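Local coordinates for fiber protein (Duck adenovirus 1, PDB 6ITX) that probably attaches the virion to host cells through its C-terminal head domain, the main part modelled here, at residues 237-242 with 274-279; 140-145 with 288-293; 118-123 with 146-151. All coordinates share one frame; numbering follows the deposited sequence.

In the fold
All three contacts lie in the head domain, on the same side of the centre of the chain, and all reach the same mixed beta sheet. The segments run in the order 118-123, 140-145, 146-151, 237-242, 274-279, 288-293. Contacts 3 and 2 therefore alternate, and contact 3 closes before contact 1 opens. In sequence, both segments of contact 1 fall between those of contact 2. The centre of contact 2 is about 13 Å from that of contact 1. Strands 118-131 and 134-144 are sheet neighbours, and strand 288-299 pairs with the latter. Aromatic residues of the loops fill the ground between the contacts, so loops and sheet form one packed region of the head.

Contact 1 of 3, residues 237-242 with 274-279; sequences TGMNFT and LGTNFF
Met-239 reaches Thr-276 and Phe-278 through a bent side chain. Its first torsion sets CG opposite the carbonyl carbon and beside the backbone N (chi1 -71°). Further bends at chi2 and chi3 bring the sulfur and methyl round to residues 274-279, although CB starts off pointing away from them. On the other side, Thr-276 has OG1 between its backbone N and carbonyl carbon (chi1 84°), and CG2 lies beside the N. The two side chains cross at about a right angle, with Met-239 SD 3.1 Å from Thr-276 OG1. CG2 of the threonine packs on the carbonyl of Gly-238.

Beyond the sulfur, Met-239 CE lies 3.4 Å from Phe-278 CD1. It comes obliquely to the ring. Met-239 SD is 5.2 Å from the centroid of the Phe-278 ring, a Met-aromatic contact. The other flank of this methionine meets its own segment, where CB lies over a face of the Phe-241 ring.

The hydrogen bond across the two segments is between backbone atoms. Thr-276 N gives a bond of 2.9 Å to Gly-238 O. Gly-275 CA makes CA-H...O contacts to Gly-238 O at 3.2 Å and to Met-239 O at 3.3 Å. With glycines at Gly-238 and Gly-275, the two backbones can come close here. Gln-271 NE2 adds a link between the segments, since it bonds to both Met-239 O and Thr-276 O. Farther along, Asn-277 OD1 accepts from Phe-279 N in an Asx turn.

The contact joins the turn leading into strand 241-253 to the loop after strand 262-271. Backbone N-H and CA-H groups meeting carbonyls join the more exposed part. The thioether and phenyl ring pack the buried part, so the link probably depends little on side-chain charge.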
loop_
_atom_site.group_PDB
_atom_site.type_symbol
_atom_site.label_atom_id
_atom_site.label_comp_id
_atom_site.label_asym_id
_atom_site.label_seq_id
_atom_site.Cartn_x
_atom_site.Cartn_y
_atom_site.Cartn_z
ATOM N N THR A 237 -20.762 -11.026 -15.982
ATOM C CA THR A 237 -20.019 -12.261 -16.214
ATOM C C THR A 237 -19.097 -12.172 -17.429
ATOM O O THR A 237 -17.931 -12.597 -17.364
ATOM C CB THR A 237 -20.980 -13.439 -16.344
ATOM O OG1 THR A 237 -21.366 -13.875 -15.031
ATOM C CG2 THR A 237 -20.328 -14.596 -17.093
ATOM N N GLY A 238 -19.557 -11.627 -18.528
ATOM C CA GLY A 238 -18.466 -11.735 -19.485
ATOM C C GLY A 238 -17.407 -10.638 -19.498
ATOM O O GLY A 238 -16.724 -10.511 -20.517
ATOM N N MET A 239 -17.225 -9.839 -18.439
ATOM C CA MET A 239 -16.272 -8.726 -18.536
ATOM C C MET A 239 -14.815 -9.213 -18.639
ATOM O O MET A 239 -14.009 -8.609 -19.357
ATOM C CB MET A 239 -16.446 -7.769 -17.349
ATOM C CG MET A 239 -17.741 -6.935 -17.409
ATOM S SD MET A 239 -17.957 -6.044 -18.993
ATOM C CE MET A 239 -16.658 -4.815 -18.840
ATOM N N ASN A 240 -14.464 -10.304 -17.933
ATOM C CA ASN A 240 -13.143 -10.952 -17.989
ATOM C C ASN A 240 -12.025 -9.996 -17.596
ATOM O O ASN A 240 -11.029 -9.847 -18.315
ATOM C CB ASN A 240 -12.853 -11.557 -19.367
ATOM C CG ASN A 240 -13.876 -12.639 -19.781
ATOM O OD1 ASN A 240 -14.195 -12.771 -20.959
ATOM N ND2 ASN A 240 -14.390 -13.391 -18.822
ATOM N N PHE A 241 -12.183 -9.347 -16.444
ATOM C CA PHE A 241 -11.154 -8.420 -15.986
ATOM C C PHE A 241 -9.861 -9.155 -15.650
ATOM O O PHE A 241 -9.871 -10.273 -15.124
ATOM C CB PHE A 241 -11.624 -7.644 -14.761
ATOM C CG PHE A 241 -12.775 -6.748 -15.033
ATOM C CD1 PHE A 241 -12.655 -5.698 -15.938
ATOM C CD2 PHE A 241 -13.994 -6.944 -14.391
ATOM C CE1 PHE A 241 -13.741 -4.847 -16.204
ATOM C CE2 PHE A 241 -15.073 -6.097 -14.658
ATOM C CZ PHE A 241 -14.939 -5.050 -15.573
ATOM N N THR A 242 -8.735 -8.501 -15.939
ATOM C CA THR A 242 -7.424 -9.057 -15.655
ATOM C C THR A 242 -6.612 -8.235 -14.679
ATOM O O THR A 242 -5.622 -8.750 -14.155
ATOM C CB THR A 242 -6.611 -9.224 -16.944
ATOM O OG1 THR A 242 -6.611 -7.977 -17.654
ATOM C CG2 THR A 242 -7.204 -10.326 -17.809
ATOM N N LEU A 274 -11.373 -11.777 -24.694
ATOM C CA LEU A 274 -12.770 -12.112 -24.971
ATOM C C LEU A 274 -13.774 -11.435 -24.031
ATOM O O LEU A 274 -14.936 -11.854 -23.976
ATOM C CB LEU A 274 -12.962 -13.630 -24.917
ATOM C CG LEU A 274 -12.225 -14.448 -25.984
ATOM C CD1 LEU A 274 -12.596 -15.919 -25.856
ATOM C CD2 LEU A 274 -12.503 -13.907 -27.396
ATOM N N GLY A 275 -13.366 -10.425 -23.274
ATOM C CA GLY A 275 -14.316 -9.731 -22.441
ATOM C C GLY A 275 -15.266 -8.881 -23.267
ATOM O O GLY A 275 -14.971 -8.488 -24.396
ATOM N N THR A 276 -16.435 -8.591 -22.699
ATOM C CA THR A 276 -17.412 -7.835 -23.455
ATOM C C THR A 276 -16.970 -6.381 -23.558
ATOM O O THR A 276 -16.331 -5.832 -22.651
ATOM C CB THR A 276 -18.822 -7.951 -22.831
ATOM O OG1 THR A 276 -19.004 -7.001 -21.781
ATOM C CG2 THR A 276 -19.076 -9.345 -22.276
ATOM N N ASN A 277 -17.292 -5.765 -24.694
ATOM C CA ASN A 277 -16.936 -4.372 -24.978
ATOM C C ASN A 277 -17.866 -3.465 -24.187
ATOM O O ASN A 277 -18.974 -3.154 -24.631
ATOM C CB ASN A 277 -17.033 -4.100 -26.474
ATOM C CG ASN A 277 -16.662 -2.682 -26.848
ATOM O OD1 ASN A 277 -16.250 -1.887 -26.007
ATOM N ND2 ASN A 277 -16.821 -2.351 -28.125
ATOM N N PHE A 278 -17.411 -3.041 -23.004
ATOM C CA PHE A 278 -18.166 -2.089 -22.192
ATOM C C PHE A 278 -18.651 -0.877 -22.991
ATOM O O PHE A 278 -19.683 -0.290 -22.660
ATOM C CB PHE A 278 -17.300 -1.615 -21.018
ATOM C CG PHE A 278 -18.083 -1.247 -19.765
ATOM C CD1 PHE A 278 -18.838 -2.203 -19.088
ATOM C CD2 PHE A 278 -18.015 0.040 -19.244
ATOM C CE1 PHE A 278 -19.515 -1.882 -17.928
ATOM C CE2 PHE A 278 -18.686 0.377 -18.099
ATOM C CZ PHE A 278 -19.443 -0.588 -17.425
ATOM N N PHE A 279 -17.923 -0.464 -24.019
ATOM C CA PHE A 279 -18.291 0.766 -24.708
ATOM C C PHE A 279 -19.221 0.519 -25.888
ATOM O O PHE A 279 -19.674 1.487 -26.515
ATOM C CB PHE A 279 -17.038 1.516 -25.192
ATOM C CG PHE A 279 -15.983 1.709 -24.133
ATOM C CD1 PHE A 279 -16.331 1.817 -22.781
ATOM C CD2 PHE A 279 -14.636 1.806 -24.496
ATOM C CE1 PHE A 279 -15.351 1.985 -21.804
ATOM C CE2 PHE A 279 -13.649 1.995 -23.534
ATOM C CZ PHE A 279 -14.004 2.079 -22.181
#

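Contact 2 of 3, residues 140-145 with 288-293; sequences QIKATA and FFLTPP
Ala-143 and Phe-289 form the hydrogen-bonded pair of an antiparallel ladder. Ala-143 N donates to Phe-289 O at 2.9 Å, and Phe-289 N returns a bond to Ala-143 O at 3.0 Å. Lys-142 with Leu-290 and Thr-144 with Phe-288 are the non-hydrogen-bonded pairs beside it. Farther on, Thr-291 N donates to Ile-141 O at 3.0 Å.

Side chains then take over the polar bonding. Thr-291 OG1 accepts from Ile-141 N at 3.1 Å and donates to Pro-292 O, so two bonds grip the hydroxyl. Thr-291 O goes to Gln-140 instead: Gln-140 NE2 meets Thr-291 O at 3.1 Å, in the carbonyl plane and nearly in the plane of its own amide. The same NE2 also bonds to Ser-202 O of a neighbouring subunit.

These segments join strand 134-144 to strand 288-299 within the beta sheet of the trimeric fibre head. Strand 226-235 pairs with the other edge of strand 288-299.

Apolar contacts occur on both faces. Phe-289 CG sits between its backbone N and carbonyl carbon (chi1 72°), which swings the ring across to Ala-143. Ala-143 CB lies over one ring face, 3.7 Å from the centroid of Phe-289, a CH-pi contact. On the opposite face of the sheet, Lys-142 CB packs 3.7 Å from Leu-290 CD1.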
loop_
_atom_site.group_PDB
_atom_site.type_symbol
_atom_site.label_atom_id
_atom_site.label_comp_id
_atom_site.label_asym_id
_atom_site.label_seq_id
_atom_site.Cartn_x
_atom_site.Cartn_y
_atom_site.Cartn_z
ATOM N N GLN A 140 -14.093 3.299 -3.623
ATOM C CA GLN A 140 -14.847 2.207 -4.226
ATOM C C GLN A 140 -15.760 2.808 -5.277
ATOM O O GLN A 140 -16.531 3.722 -4.967
ATOM C CB GLN A 140 -15.663 1.442 -3.176
ATOM C CG GLN A 140 -16.472 0.300 -3.748
ATOM C CD GLN A 140 -17.049 -0.627 -2.686
ATOM O OE1 GLN A 140 -17.516 -0.191 -1.640
ATOM N NE2 GLN A 140 -17.023 -1.911 -2.965
ATOM N N ILE A 141 -15.665 2.303 -6.514
ATOM C CA ILE A 141 -16.384 2.849 -7.662
ATOM C C ILE A 141 -17.235 1.755 -8.286
ATOM O O ILE A 141 -16.768 0.623 -8.457
ATOM C CB ILE A 141 -15.415 3.437 -8.710
ATOM C CG1 ILE A 141 -14.593 4.558 -8.081
ATOM C CG2 ILE A 141 -16.179 3.945 -9.966
ATOM C CD1 ILE A 141 -15.467 5.711 -7.661
ATOM N N LYS A 142 -18.483 2.092 -8.633
ATOM C CA LYS A 142 -19.369 1.191 -9.363
ATOM C C LYS A 142 -19.855 1.882 -10.625
ATOM O O LYS A 142 -20.265 3.045 -10.571
ATOM C CB LYS A 142 -20.564 0.778 -8.517
ATOM C CG LYS A 142 -21.437 -0.243 -9.199
ATOM C CD LYS A 142 -22.449 -0.790 -8.226
ATOM C CE LYS A 142 -23.608 -1.463 -8.937
ATOM N NZ LYS A 142 -24.586 -1.923 -7.889
ATOM N N ALA A 143 -19.837 1.169 -11.749
ATOM C CA ALA A 143 -20.223 1.779 -13.012
ATOM C C ALA A 143 -21.082 0.835 -13.854
ATOM O O ALA A 143 -21.042 -0.391 -13.709
ATOM C CB ALA A 143 -18.988 2.207 -13.803
ATOM N N THR A 144 -21.873 1.432 -14.751
ATOM C CA THR A 144 -22.653 0.686 -15.729
ATOM C C THR A 144 -22.347 1.191 -17.131
ATOM O O THR A 144 -22.042 2.369 -17.337
ATOM C CB THR A 144 -24.170 0.796 -15.476
ATOM O OG1 THR A 144 -24.586 2.163 -15.589
ATOM C CG2 THR A 144 -24.540 0.264 -14.105
ATOM N N ALA A 145 -22.443 0.290 -18.104
ATOM C CA ALA A 145 -22.228 0.702 -19.488
ATOM C C ALA A 145 -23.279 1.710 -19.929
ATOM O O ALA A 145 -22.984 2.611 -20.735
ATOM C CB ALA A 145 -22.230 -0.515 -20.411
ATOM N N PHE A 288 -22.160 -4.034 -15.604
ATOM C CA PHE A 288 -21.556 -3.247 -14.543
ATOM C C PHE A 288 -20.168 -3.767 -14.194
ATOM O O PHE A 288 -19.828 -4.935 -14.431
ATOM C CB PHE A 288 -22.401 -3.280 -13.287
ATOM C CG PHE A 288 -22.243 -4.558 -12.497
ATOM C CD1 PHE A 288 -22.794 -5.744 -12.955
ATOM C CD2 PHE A 288 -21.541 -4.575 -11.305
ATOM C CE1 PHE A 288 -22.661 -6.917 -12.237
ATOM C CE2 PHE A 288 -21.401 -5.761 -10.585
ATOM C CZ PHE A 288 -21.968 -6.924 -11.052
ATOM N N PHE A 289 -19.369 -2.872 -13.613
ATOM C CA PHE A 289 -18.178 -3.245 -12.875
ATOM C C PHE A 289 -18.227 -2.555 -11.518
ATOM O O PHE A 289 -18.927 -1.547 -11.325
ATOM C CB PHE A 289 -16.872 -2.941 -13.654
ATOM C CG PHE A 289 -16.495 -1.458 -13.769
ATOM C CD1 PHE A 289 -15.981 -0.747 -12.680
ATOM C CD2 PHE A 289 -16.563 -0.812 -14.992
ATOM C CE1 PHE A 289 -15.603 0.591 -12.811
ATOM C CE2 PHE A 289 -16.185 0.519 -15.130
ATOM C CZ PHE A 289 -15.704 1.224 -14.047
ATOM N N LEU A 290 -17.509 -3.149 -10.562
ATOM C CA LEU A 290 -17.543 -2.697 -9.173
ATOM C C LEU A 290 -16.194 -3.029 -8.550
ATOM O O LEU A 290 -15.857 -4.205 -8.356
ATOM C CB LEU A 290 -18.696 -3.352 -8.411
ATOM C CG LEU A 290 -18.681 -3.269 -6.879
ATOM C CD1 LEU A 290 -19.093 -1.890 -6.409
ATOM C CD2 LEU A 290 -19.566 -4.326 -6.275
ATOM N N THR A 291 -15.406 -1.998 -8.284
ATOM C CA THR A 291 -14.141 -2.194 -7.600
ATOM C C THR A 291 -14.397 -2.563 -6.134
ATOM O O THR A 291 -15.412 -2.160 -5.549
ATOM C CB THR A 291 -13.288 -0.920 -7.667
ATOM O OG1 THR A 291 -13.655 -0.019 -6.600
ATOM C CG2 THR A 291 -13.478 -0.216 -9.010
ATOM N N PRO A 292 -13.486 -3.299 -5.508
ATOM C CA PRO A 292 -13.504 -3.373 -4.065
ATOM C C PRO A 292 -13.203 -1.989 -3.531
ATOM O O PRO A 292 -13.011 -1.050 -4.320
ATOM C CB PRO A 292 -12.374 -4.364 -3.742
ATOM C CG PRO A 292 -11.367 -4.099 -4.810
ATOM C CD PRO A 292 -12.206 -3.794 -6.060
ATOM N N PRO A 293 -13.172 -1.803 -2.218
ATOM C CA PRO A 293 -12.535 -0.593 -1.693
ATOM C C PRO A 293 -11.043 -0.695 -1.959
ATOM O O PRO A 293 -10.416 -1.700 -1.610
ATOM C CB PRO A 293 -12.857 -0.630 -0.190
ATOM C CG PRO A 293 -13.892 -1.700 -0.020
ATOM C CD PRO A 293 -13.730 -2.654 -1.156
#

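Contact 3 of 3, residues 118-123 with 146-151; sequences KAAKVA and GYWFTG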
loop_
_atom_site.group_PDB
_atom_site.type_symbol
_atom_site.label_atom_id
_atom_site.label_comp_id
_atom_site.label_asym_id
_atom_site.label_seq_id
_atom_site.Cartn_x
_atom_site.Cartn_y
_atom_site.Cartn_z
ATOM N N LYS A 118 -14.276 12.153 -23.804
ATOM C CA LYS A 118 -15.502 11.476 -23.403
ATOM C C LYS A 118 -15.641 11.525 -21.888
ATOM O O LYS A 118 -14.748 11.985 -21.163
ATOM C CB LYS A 118 -15.541 10.038 -23.912
ATOM C CG LYS A 118 -15.189 9.905 -25.386
ATOM C CD LYS A 118 -15.587 8.549 -25.932
ATOM C CE LYS A 118 -14.767 8.127 -27.162
ATOM N NZ LYS A 118 -14.767 6.618 -27.367
ATOM N N ALA A 119 -16.798 11.075 -21.408
ATOM C CA ALA A 119 -17.084 11.141 -19.983
ATOM C C ALA A 119 -17.974 9.977 -19.580
ATOM O O ALA A 119 -18.500 9.233 -20.417
ATOM C CB ALA A 119 -17.745 12.464 -19.596
ATOM N N ALA A 120 -18.143 9.837 -18.269
ATOM C CA ALA A 120 -18.998 8.806 -17.711
ATOM C C ALA A 120 -19.570 9.306 -16.398
ATOM O O ALA A 120 -18.991 10.171 -15.725
ATOM C CB ALA A 120 -18.233 7.494 -17.506
ATOM N N LYS A 121 -20.725 8.768 -16.038
ATOM C CA LYS A 121 -21.265 9.003 -14.714
ATOM C C LYS A 121 -21.300 7.679 -13.975
ATOM O O LYS A 121 -21.713 6.658 -14.535
ATOM C CB LYS A 121 -22.629 9.698 -14.783
ATOM C CG LYS A 121 -22.394 11.094 -15.418
ATOM C CD LYS A 121 -23.589 11.966 -15.728
ATOM C CE LYS A 121 -23.928 12.836 -14.532
ATOM N NZ LYS A 121 -25.136 12.307 -13.789
ATOM N N VAL A 122 -20.796 7.692 -12.748
ATOM C CA VAL A 122 -20.527 6.484 -11.986
ATOM C C VAL A 122 -21.003 6.704 -10.553
ATOM O O VAL A 122 -21.470 7.785 -10.192
ATOM C CB VAL A 122 -19.033 6.086 -12.016
ATOM C CG1 VAL A 122 -18.536 5.909 -13.476
ATOM C CG2 VAL A 122 -18.192 7.096 -11.275
ATOM N N ALA A 123 -20.904 5.649 -9.744
ATOM C CA ALA A 123 -21.258 5.708 -8.337
ATOM C C ALA A 123 -20.028 5.394 -7.497
ATOM O O ALA A 123 -19.159 4.615 -7.910
ATOM C CB ALA A 123 -22.394 4.745 -8.006
ATOM N N GLY A 146 -24.497 1.590 -19.389
ATOM C CA GLY A 146 -25.561 2.507 -19.770
ATOM C C GLY A 146 -25.200 3.943 -19.471
ATOM O O GLY A 146 -25.479 4.844 -20.265
ATOM N N TYR A 147 -24.534 4.165 -18.338
ATOM C CA TYR A 147 -24.070 5.484 -17.960
ATOM C C TYR A 147 -22.622 5.726 -18.358
ATOM O O TYR A 147 -21.990 6.663 -17.852
ATOM C CB TYR A 147 -24.263 5.675 -16.467
ATOM C CG TYR A 147 -25.703 5.853 -16.123
ATOM C CD1 TYR A 147 -26.367 7.046 -16.420
ATOM C CD2 TYR A 147 -26.420 4.830 -15.523
ATOM C CE1 TYR A 147 -27.697 7.215 -16.105
ATOM C CE2 TYR A 147 -27.749 4.985 -15.208
ATOM C CZ TYR A 147 -28.385 6.177 -15.499
ATOM O OH TYR A 147 -29.713 6.316 -15.175
ATOM N N TRP A 148 -22.086 4.899 -19.237
ATOM C CA TRP A 148 -20.767 5.111 -19.799
ATOM C C TRP A 148 -20.934 5.602 -21.222
ATOM O O TRP A 148 -21.992 5.447 -21.830
ATOM C CB TRP A 148 -19.947 3.819 -19.780
ATOM C CG TRP A 148 -18.494 4.034 -19.629
ATOM C CD1 TRP A 148 -17.565 4.140 -20.629
ATOM C CD2 TRP A 148 -17.777 4.160 -18.396
ATOM N NE1 TRP A 148 -16.322 4.338 -20.090
ATOM C CE2 TRP A 148 -16.422 4.358 -18.722
ATOM C CE3 TRP A 148 -18.150 4.122 -17.044
ATOM C CZ2 TRP A 148 -15.441 4.515 -17.754
ATOM C CZ3 TRP A 148 -17.169 4.285 -16.083
ATOM C CH2 TRP A 148 -15.832 4.478 -16.447
ATOM N N PHE A 149 -19.879 6.200 -21.760
ATOM C CA PHE A 149 -19.985 6.683 -23.119
ATOM C C PHE A 149 -20.159 5.489 -24.039
ATOM O O PHE A 149 -20.146 4.335 -23.599
ATOM C CB PHE A 149 -18.765 7.535 -23.482
ATOM C CG PHE A 149 -17.445 6.815 -23.372
ATOM C CD1 PHE A 149 -17.050 5.886 -24.341
ATOM C CD2 PHE A 149 -16.583 7.091 -22.319
ATOM C CE1 PHE A 149 -15.839 5.237 -24.249
ATOM C CE2 PHE A 149 -15.358 6.445 -22.222
ATOM C CZ PHE A 149 -14.990 5.508 -23.180
ATOM N N THR A 150 -20.322 5.765 -25.334
ATOM C CA THR A 150 -20.522 4.722 -26.334
ATOM C C THR A 150 -19.569 4.940 -27.495
ATOM O O THR A 150 -19.361 6.075 -27.918
ATOM C CB THR A 150 -21.982 4.703 -26.836
ATOM O OG1 THR A 150 -22.879 4.651 -25.715
ATOM C CG2 THR A 150 -22.243 3.482 -27.738
ATOM N N GLY A 151 -18.983 3.858 -27.986
ATOM C CA GLY A 151 -18.024 3.801 -29.075
ATOM C C GLY A 151 -16.615 3.474 -28.583
ATOM O O GLY A 151 -16.228 3.793 -27.448
#
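Trp-148 and Phe-149 take the apolar contacts with strand 118-131. Ala-120 CB lies over one face of the indole, 3.5 Å from the centroid of the six-membered ring of Trp-148. Val-122 CG1 comes obliquely to the same ring, 3.4 Å from Trp-148 CZ3. The extended Lys-118 chain crosses Phe-149 at about a right angle, with Lys-118 CD 3.6 Å from the ring centroid of Phe-149. The opposite face of that phenyl is covered by Trp-148 CD1. The ring stands there because Phe-149 CG sits between its backbone N and carbonyl carbon (chi1 59°). Ala-119 O lies at the ring edge, near its plane.

Two hydrogen bonds accompany the packing, one of them weak. Lys-121 N donates to Tyr-147 O at 3.1 Å. Lys-118 NZ makes the weak bond, 3.2 Å to Gly-151 O.

Phe-279, from a later loop, meets the rings of both Trp-148 and Phe-149. The loop after strand 134-144 thus folds back onto the sheet, held by aromatic faces covered with alkyl groups. One lysine serves both purposes: the methylenes of Lys-118 pack on the Phe-149 ring, while its ammonium group, probably charged, reaches Gly-151 O.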